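Putative alpha-L-fucosidase (PDB 3EYP) probably hydrolyses alpha-L-fucosyl linkages as a family 29 glycoside hydrolase, joining a TIM-barrel-type catalytic domain to a beta-sandwich of the F5/8 type C family. Local coordinates at residues A[391-402]-A[432-443]; A[346-354]-A[446-454]. All coordinates share one frame; numbering follows the deposited sequence.

Contact 1: A[391-402]-A[432-443]; sequences HRTTKWSVEYTV and AKQVRLRIQDGK
Val398 and Leu437 face each other on the packed side of two neighbouring antiparallel strands, 393-401 and 434-442, and show how one strand pair can serve both a core and a solvent surface. Here CG2 of Val398 lies 3.8 Å from CD1 of Leu437, while CG1 of Val398, set anti to the backbone N (chi1 -176°), reaches CG1 of Val435 at 3.7 Å. Trp396 and Ile439 extend this buried apolar face, which strands 380-385 and 447-454 cover; the indole NE1 is satisfied by Ala418 O.

The other face is polar and looser, with Glu399, Arg436, Arg438 and Gln440 all partly exposed to solvent. Glu399 and Arg436 run side by side, and OE1 of Glu399 alone is gripped side-on by Arg436 NE at 2.8 Å and NH1 at 2.7 Å. OE1 sits at the guanidinium edge, within its plane, and the carboxylate and guanidinium planes are only 29° apart. Over one face of this guanidinium lies NE of Arg438, whose own charge is paired with Asp367; the two anions probably ease the closeness of the two arginines. Further along, Ser397 OG donates to Gln440 OE1 at 2.5 Å, and a water bridges OG to Gln440 NE2.

Regular pairing breaks towards both ends. Asp441 O accepts from Thr394 N and Lys395 N, two N-H groups that come from the same face of its carbonyl plane, and Thr401 O accepts from Lys433 N and Gln434 N. These are classic beta bulges, set in one of the two antiparallel sheets of an F5/8 type C beta-sandwich, apolar inward and polar outward.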
# COMPACT_ATOMS: atom_id res chain seq x y z
N HIS A 391 0.08 13.46 12.47
CA HIS A 391 1.52 13.62 12.38
C HIS A 391 1.92 14.65 13.46
O HIS A 391 1.68 15.86 13.34
CB HIS A 391 2.00 14.15 11.03
CG HIS A 391 2.16 13.08 9.96
ND1 HIS A 391 3.17 12.13 9.99
CD2 HIS A 391 1.51 12.91 8.79
CE1 HIS A 391 3.08 11.37 8.90
NE2 HIS A 391 2.08 11.82 8.16
N ARG A 392 2.59 14.14 14.48
CA ARG A 392 2.93 14.98 15.65
C ARG A 392 4.39 15.31 15.69
O ARG A 392 4.79 16.44 15.76
CB ARG A 392 2.54 14.24 16.94
CG ARG A 392 1.08 13.95 16.98
CD ARG A 392 0.68 13.11 18.16
NE ARG A 392 0.57 13.88 19.38
CZ ARG A 392 -0.48 14.62 19.73
NH1 ARG A 392 -0.44 15.29 20.87
NH2 ARG A 392 -1.53 14.75 18.95
N THR A 393 5.19 14.27 15.69
CA THR A 393 6.68 14.40 15.62
C THR A 393 7.15 14.71 14.21
O THR A 393 6.65 14.16 13.22
CB THR A 393 7.37 13.13 16.18
OG1 THR A 393 6.95 12.98 17.57
CG2 THR A 393 8.87 13.22 16.03
N THR A 394 8.11 15.65 14.13
CA THR A 394 8.62 16.11 12.85
C THR A 394 10.12 16.12 12.72
O THR A 394 10.63 16.43 11.65
CB THR A 394 8.11 17.52 12.47
OG1 THR A 394 8.51 18.47 13.48
CG2 THR A 394 6.60 17.54 12.29
N LYS A 395 10.81 15.77 13.79
CA LYS A 395 12.25 15.53 13.68
C LYS A 395 12.67 14.56 14.75
O LYS A 395 12.20 14.67 15.89
CB LYS A 395 12.99 16.89 13.78
CG LYS A 395 14.47 16.81 13.60
CD LYS A 395 15.08 18.21 13.69
CE LYS A 395 16.60 18.12 13.80
NZ LYS A 395 17.16 19.44 14.31
N TRP A 396 13.45 13.58 14.36
CA TRP A 396 13.93 12.55 15.28
C TRP A 396 15.25 11.92 14.86
O TRP A 396 15.62 11.86 13.65
CB TRP A 396 12.88 11.46 15.52
CG TRP A 396 12.42 10.73 14.27
CD1 TRP A 396 11.51 11.17 13.37
CD2 TRP A 396 12.84 9.45 13.83
NE1 TRP A 396 11.33 10.22 12.38
CE2 TRP A 396 12.16 9.17 12.64
CE3 TRP A 396 13.75 8.51 14.32
CZ2 TRP A 396 12.35 7.98 11.92
CZ3 TRP A 396 13.94 7.35 13.60
CH2 TRP A 396 13.23 7.09 12.43
N SER A 397 15.96 11.48 15.88
CA SER A 397 17.26 10.80 15.69
C SER A 397 17.42 9.68 16.68
O SER A 397 16.78 9.64 17.71
CB SER A 397 18.42 11.74 15.85
OG SER A 397 18.24 12.92 15.13
N VAL A 398 18.28 8.76 16.31
CA VAL A 398 18.67 7.66 17.17
C VAL A 398 20.20 7.58 17.26
O VAL A 398 20.94 7.72 16.29
CB VAL A 398 18.00 6.29 16.72
CG1 VAL A 398 18.35 5.15 17.70
CG2 VAL A 398 16.45 6.42 16.56
N GLU A 399 20.64 7.40 18.49
CA GLU A 399 22.04 7.24 18.87
C GLU A 399 22.26 6.05 19.77
O GLU A 399 21.34 5.42 20.28
CB GLU A 399 22.52 8.50 19.60
CG GLU A 399 22.25 9.76 18.80
CD GLU A 399 22.44 11.03 19.61
OE1 GLU A 399 22.24 10.98 20.86
OE2 GLU A 399 22.78 12.07 19.01
N TYR A 400 23.52 5.75 19.95
CA TYR A 400 23.92 4.60 20.73
C TYR A 400 25.27 4.86 21.40
O TYR A 400 26.03 5.76 21.03
CB TYR A 400 23.99 3.32 19.84
CG TYR A 400 25.15 3.34 18.87
CD1 TYR A 400 26.33 2.69 19.17
CD2 TYR A 400 25.08 4.03 17.68
CE1 TYR A 400 27.40 2.72 18.30
CE2 TYR A 400 26.14 4.06 16.80
CZ TYR A 400 27.30 3.41 17.13
OH TYR A 400 28.39 3.43 16.29
N THR A 401 25.52 4.04 22.40
CA THR A 401 26.83 4.02 23.03
C THR A 401 27.16 2.62 23.49
O THR A 401 26.28 1.77 23.58
CB THR A 401 26.90 4.95 24.24
OG1 THR A 401 28.27 5.12 24.59
CG2 THR A 401 26.14 4.39 25.42
N VAL A 402 28.43 2.43 23.77
CA VAL A 402 28.91 1.24 24.51
C VAL A 402 29.61 1.64 25.82
O VAL A 402 29.17 1.28 26.91
CB VAL A 402 29.83 0.37 23.65
CG1 VAL A 402 29.09 -0.88 23.21
CG2 VAL A 402 30.34 1.15 22.45
N ALA A 432 25.72 -2.08 20.75
CA ALA A 432 25.24 -1.06 21.69
C ALA A 432 24.97 -1.59 23.04
O ALA A 432 24.43 -2.67 23.19
CB ALA A 432 23.93 -0.35 21.14
N LYS A 433 25.35 -0.80 24.03
CA LYS A 433 24.97 -1.05 25.40
C LYS A 433 23.81 -0.18 25.81
O LYS A 433 22.99 -0.54 26.62
CB LYS A 433 26.14 -0.81 26.35
CG LYS A 433 26.14 -1.76 27.54
CD LYS A 433 24.74 -2.03 28.09
CE LYS A 433 24.46 -1.22 29.33
NZ LYS A 433 24.74 -1.99 30.57
N GLN A 434 23.76 0.99 25.21
CA GLN A 434 22.60 1.88 25.36
C GLN A 434 22.20 2.52 24.04
O GLN A 434 23.03 2.74 23.18
CB GLN A 434 22.93 3.00 26.34
CG GLN A 434 23.35 2.55 27.72
CD GLN A 434 23.65 3.75 28.56
OE1 GLN A 434 24.70 4.36 28.39
NE2 GLN A 434 22.69 4.17 29.38
N VAL A 435 20.91 2.78 23.93
CA VAL A 435 20.31 3.40 22.76
C VAL A 435 19.48 4.58 23.19
O VAL A 435 18.63 4.48 24.09
CB VAL A 435 19.36 2.42 21.99
CG1 VAL A 435 18.62 3.16 20.78
CG2 VAL A 435 20.09 1.17 21.54
N ARG A 436 19.71 5.68 22.51
CA ARG A 436 18.93 6.90 22.72
C ARG A 436 18.02 7.28 21.55
O ARG A 436 18.46 7.41 20.41
CB ARG A 436 19.84 8.10 23.04
CG ARG A 436 19.04 9.34 23.32
CD ARG A 436 19.81 10.41 24.08
NE ARG A 436 20.79 11.10 23.26
CZ ARG A 436 21.30 12.30 23.59
NH1 ARG A 436 22.19 12.89 22.83
NH2 ARG A 436 20.86 12.92 24.68
N LEU A 437 16.76 7.50 21.90
CA LEU A 437 15.76 8.05 20.95
C LEU A 437 15.51 9.50 21.30
O LEU A 437 15.01 9.82 22.39
CB LEU A 437 14.47 7.26 21.02
CG LEU A 437 13.31 7.81 20.21
CD1 LEU A 437 13.67 7.91 18.67
CD2 LEU A 437 12.06 6.96 20.47
N ARG A 438 15.91 10.38 20.38
CA ARG A 438 15.68 11.82 20.48
C ARG A 438 14.50 12.26 19.61
O ARG A 438 14.58 12.22 18.38
CB ARG A 438 16.93 12.61 20.05
CG ARG A 438 18.30 12.15 20.66
CD ARG A 438 19.29 13.33 20.69
NE ARG A 438 18.93 14.21 21.80
CZ ARG A 438 19.57 15.34 22.14
NH1 ARG A 438 19.15 16.04 23.20
NH2 ARG A 438 20.58 15.79 21.41
N ILE A 439 13.43 12.69 20.28
CA ILE A 439 12.31 13.40 19.66
C ILE A 439 12.68 14.85 19.73
O ILE A 439 12.73 15.45 20.81
CB ILE A 439 10.94 13.16 20.39
CG1 ILE A 439 10.60 11.69 20.41
CG2 ILE A 439 9.75 13.97 19.72
CD1 ILE A 439 10.87 11.00 19.14
N GLN A 440 13.05 15.39 18.57
CA GLN A 440 13.70 16.71 18.47
C GLN A 440 12.81 17.87 18.15
O GLN A 440 13.08 18.99 18.52
CB GLN A 440 14.84 16.64 17.47
CG GLN A 440 15.93 15.79 18.02
CD GLN A 440 16.91 15.31 17.01
OE1 GLN A 440 16.56 14.60 16.05
NE2 GLN A 440 18.17 15.62 17.25
N ASP A 441 11.71 17.61 17.49
CA ASP A 441 10.77 18.66 17.08
C ASP A 441 9.47 18.04 16.64
O ASP A 441 9.41 16.84 16.28
CB ASP A 441 11.34 19.50 15.94
CG ASP A 441 10.74 20.89 15.86
OD1 ASP A 441 9.95 21.32 16.73
OD2 ASP A 441 11.04 21.58 14.88
N GLY A 442 8.43 18.87 16.69
CA GLY A 442 7.07 18.47 16.34
C GLY A 442 6.06 19.57 16.40
O GLY A 442 6.37 20.66 16.82
N LYS A 443 4.87 19.25 15.94
CA LYS A 443 3.72 20.13 16.01
C LYS A 443 2.94 19.90 17.31
O LYS A 443 2.12 20.73 17.72
CB LYS A 443 2.76 19.85 14.87
CG LYS A 443 3.34 20.16 13.53
CD LYS A 443 2.43 19.63 12.44
CE LYS A 443 1.15 20.44 12.34
NZ LYS A 443 0.09 19.73 11.60
O HOH W 1 0.14 17.22 11.73
O HOH W 2 20.57 14.75 15.84

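Contact 2: A[346-354]-A[446-454]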
# COMPACT_ATOMS: atom_id res chain seq x y z
N GLU A 346 8.05 2.84 28.56
CA GLU A 346 8.08 1.37 28.50
C GLU A 346 6.99 0.82 27.56
O GLU A 346 7.08 -0.28 27.05
CB GLU A 346 7.91 0.73 29.89
CG GLU A 346 9.17 0.82 30.71
CD GLU A 346 9.24 2.10 31.51
OE1 GLU A 346 8.28 2.90 31.38
OE2 GLU A 346 10.26 2.29 32.25
N LYS A 347 5.97 1.62 27.33
CA LYS A 347 4.90 1.21 26.42
C LYS A 347 5.40 0.91 24.99
O LYS A 347 4.84 0.06 24.31
CB LYS A 347 3.79 2.24 26.38
CG LYS A 347 3.28 2.48 27.72
CD LYS A 347 2.69 1.23 28.32
CE LYS A 347 1.75 1.60 29.45
NZ LYS A 347 2.47 1.63 30.73
N MET A 348 6.46 1.59 24.57
CA MET A 348 6.99 1.48 23.19
C MET A 348 7.53 0.07 22.92
O MET A 348 7.86 -0.34 21.77
CB MET A 348 8.11 2.51 22.94
CG MET A 348 7.62 4.01 22.81
SD MET A 348 8.89 5.25 22.36
CE MET A 348 9.52 5.87 23.97
N LEU A 349 7.62 -0.66 24.03
CA LEU A 349 8.35 -1.93 24.07
C LEU A 349 7.49 -3.13 24.37
O LEU A 349 7.98 -4.25 24.35
CB LEU A 349 9.44 -1.90 25.13
CG LEU A 349 10.54 -0.87 25.00
CD1 LEU A 349 11.60 -1.04 26.09
CD2 LEU A 349 11.13 -1.02 23.60
N ASP A 350 6.24 -2.87 24.62
CA ASP A 350 5.33 -3.86 25.18
C ASP A 350 4.55 -4.69 24.19
O ASP A 350 3.74 -5.52 24.56
CB ASP A 350 4.37 -3.22 26.19
CG ASP A 350 3.29 -2.38 25.53
OD1 ASP A 350 3.19 -2.42 24.29
OD2 ASP A 350 2.54 -1.69 26.26
N ASN A 351 4.78 -4.45 22.92
CA ASN A 351 4.09 -5.23 21.90
C ASN A 351 2.57 -5.21 22.00
O ASN A 351 1.89 -6.11 21.49
CB ASN A 351 4.52 -6.69 21.99
CG ASN A 351 5.95 -6.89 21.55
OD1 ASN A 351 6.68 -7.72 22.11
ND2 ASN A 351 6.38 -6.13 20.57
N GLU A 352 2.03 -4.24 22.70
CA GLU A 352 0.56 -4.08 22.73
C GLU A 352 0.16 -3.20 21.57
O GLU A 352 0.87 -2.26 21.20
CB GLU A 352 0.07 -3.41 24.00
CG GLU A 352 0.69 -3.88 25.27
CD GLU A 352 -0.05 -5.03 25.89
OE1 GLU A 352 -1.06 -5.49 25.30
OE2 GLU A 352 0.38 -5.47 26.99
N LYS A 353 -1.00 -3.49 21.00
CA LYS A 353 -1.48 -2.73 19.82
C LYS A 353 -1.80 -1.28 20.21
O LYS A 353 -1.35 -0.31 19.57
CB LYS A 353 -2.69 -3.43 19.17
CG LYS A 353 -3.40 -2.61 18.14
CD LYS A 353 -4.92 -2.90 18.10
CE LYS A 353 -5.24 -4.39 18.04
NZ LYS A 353 -6.68 -4.59 17.62
N ASN A 354 -2.51 -1.16 21.32
CA ASN A 354 -3.18 0.11 21.69
C ASN A 354 -2.44 1.07 22.62
O ASN A 354 -2.82 2.23 22.75
CB ASN A 354 -4.52 -0.21 22.33
CG ASN A 354 -5.48 -0.90 21.36
OD1 ASN A 354 -6.16 -1.88 21.74
ND2 ASN A 354 -5.52 -0.43 20.09
N PRO A 446 4.82 14.18 21.62
CA PRO A 446 4.89 12.84 20.96
C PRO A 446 3.86 11.85 21.44
O PRO A 446 3.42 11.86 22.59
CB PRO A 446 6.27 12.33 21.34
CG PRO A 446 6.77 13.22 22.43
CD PRO A 446 6.03 14.50 22.38
N ALA A 447 3.48 10.98 20.52
CA ALA A 447 2.60 9.84 20.79
C ALA A 447 3.06 8.66 19.95
O ALA A 447 2.82 8.65 18.74
CB ALA A 447 1.17 10.20 20.44
N ILE A 448 3.82 7.77 20.58
CA ILE A 448 4.54 6.69 19.89
C ILE A 448 4.18 5.29 20.40
O ILE A 448 4.37 4.94 21.60
CB ILE A 448 6.06 6.94 19.97
CG1 ILE A 448 6.39 8.30 19.30
CG2 ILE A 448 6.86 5.76 19.29
CD1 ILE A 448 7.64 8.98 19.81
N HIS A 449 3.72 4.47 19.47
CA HIS A 449 3.23 3.13 19.78
C HIS A 449 4.39 2.20 20.03
O HIS A 449 4.39 1.41 20.97
CB HIS A 449 2.39 2.53 18.62
CG HIS A 449 0.94 2.83 18.70
ND1 HIS A 449 0.16 2.45 19.78
CD2 HIS A 449 0.08 3.37 17.79
CE1 HIS A 449 -1.09 2.83 19.57
NE2 HIS A 449 -1.17 3.37 18.36
N THR A 450 5.38 2.33 19.18
CA THR A 450 6.43 1.35 19.06
C THR A 450 7.75 1.95 18.77
O THR A 450 7.88 2.86 17.96
CB THR A 450 6.09 0.31 17.90
OG1 THR A 450 4.77 -0.22 18.11
CG2 THR A 450 7.12 -0.80 17.83
N PHE A 451 8.76 1.41 19.44
CA PHE A 451 10.16 1.68 19.08
C PHE A 451 10.98 0.42 19.29
O PHE A 451 10.84 -0.24 20.30
CB PHE A 451 10.76 2.86 19.85
CG PHE A 451 12.20 3.17 19.45
CD1 PHE A 451 12.49 3.66 18.18
CD2 PHE A 451 13.25 2.99 20.35
CE1 PHE A 451 13.77 3.94 17.84
CE2 PHE A 451 14.54 3.27 20.01
CZ PHE A 451 14.83 3.73 18.78
N GLY A 452 11.78 0.06 18.30
CA GLY A 452 12.59 -1.13 18.36
C GLY A 452 13.83 -1.08 17.50
O GLY A 452 13.99 -0.26 16.61
N VAL A 453 14.77 -1.93 17.87
CA VAL A 453 15.91 -2.19 17.01
C VAL A 453 15.97 -3.70 16.81
O VAL A 453 15.49 -4.52 17.63
CB VAL A 453 17.18 -1.64 17.58
CG1 VAL A 453 17.01 -0.14 17.93
CG2 VAL A 453 17.62 -2.51 18.83
N TYR A 454 16.57 -4.04 15.71
CA TYR A 454 16.45 -5.41 15.22
C TYR A 454 17.67 -5.83 14.42
O TYR A 454 18.52 -5.04 13.99
CB TYR A 454 15.19 -5.54 14.35
CG TYR A 454 13.92 -4.88 14.93
CD1 TYR A 454 13.03 -5.62 15.69
CD2 TYR A 454 13.64 -3.54 14.70
CE1 TYR A 454 11.88 -5.05 16.25
CE2 TYR A 454 12.50 -2.93 15.26
CZ TYR A 454 11.62 -3.70 16.04
OH TYR A 454 10.48 -3.16 16.59
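Met348 and Phe451 are joined by the single hydrogen bond of this contact, in which Phe451 N donates almost straight to Met348 O (3.0 Å, 171° at the hydrogen). Two CH...O contacts flank it: Met348 CA lies 3.4 Å from His449 O, and Thr450 CA approaches Met348 O. A 3-10 turn, 346-349, is thus fastened to a strand through backbone atoms, without becoming part of the sheet.

Apolar packing centres on the Met348 side chain. With CG anti to the carbonyl carbon (chi1 -73°), the chain runs out over the strand and brings SD to 3.7 Å from Ile448 CG2 and 3.9 Å from Phe451 CB. Leu437 and Phe357 also touch this methionine, which therefore enters the core between the two sheets of the F5/8 type C sandwich, where a loop segment helps fill the interior. Apart from these apolar pairs, Leu349 adds a methyl-to-carbonyl contact, its CD2 lying 3.4 Å from Phe451 O.

Polar atoms meet without a direct hydrogen bond between the segments where 350-354 bends past His449. An Asx turn shapes this bend, Glu352 N donating to Asp350 OD1 at 2.7 Å from above the carboxylate plane. His449 CE1 is 3.2 Å from Lys353 O, and Asn354 O lies at the ring edge, near its plane. The imidazole ND1 is hydrogen-bonded to Thr355 O, which helps fix the ring's rotation.

In the fold
From the N terminus, the chain completes the parallel-stranded barrel before entering the sandwich at strand 332-335. Segment 346-354 comes next, but its partner comes only near the end of the domain. In between, 391-402 pairs with 432-443, closing a 29-residue loop, and only then does 446-454 return to close the 91-residue loop of contact 2. Contact 1 therefore lies wholly within the span of contact 2. The former joins adjacent strands of one sheet; the latter ties a loop to strand 447-454 of the other. They meet through the interior, Val398 CG2 lying 3.8 Å from Phe451 CZ and Ile439 CD1 3.9 Å from Ile448 CD1.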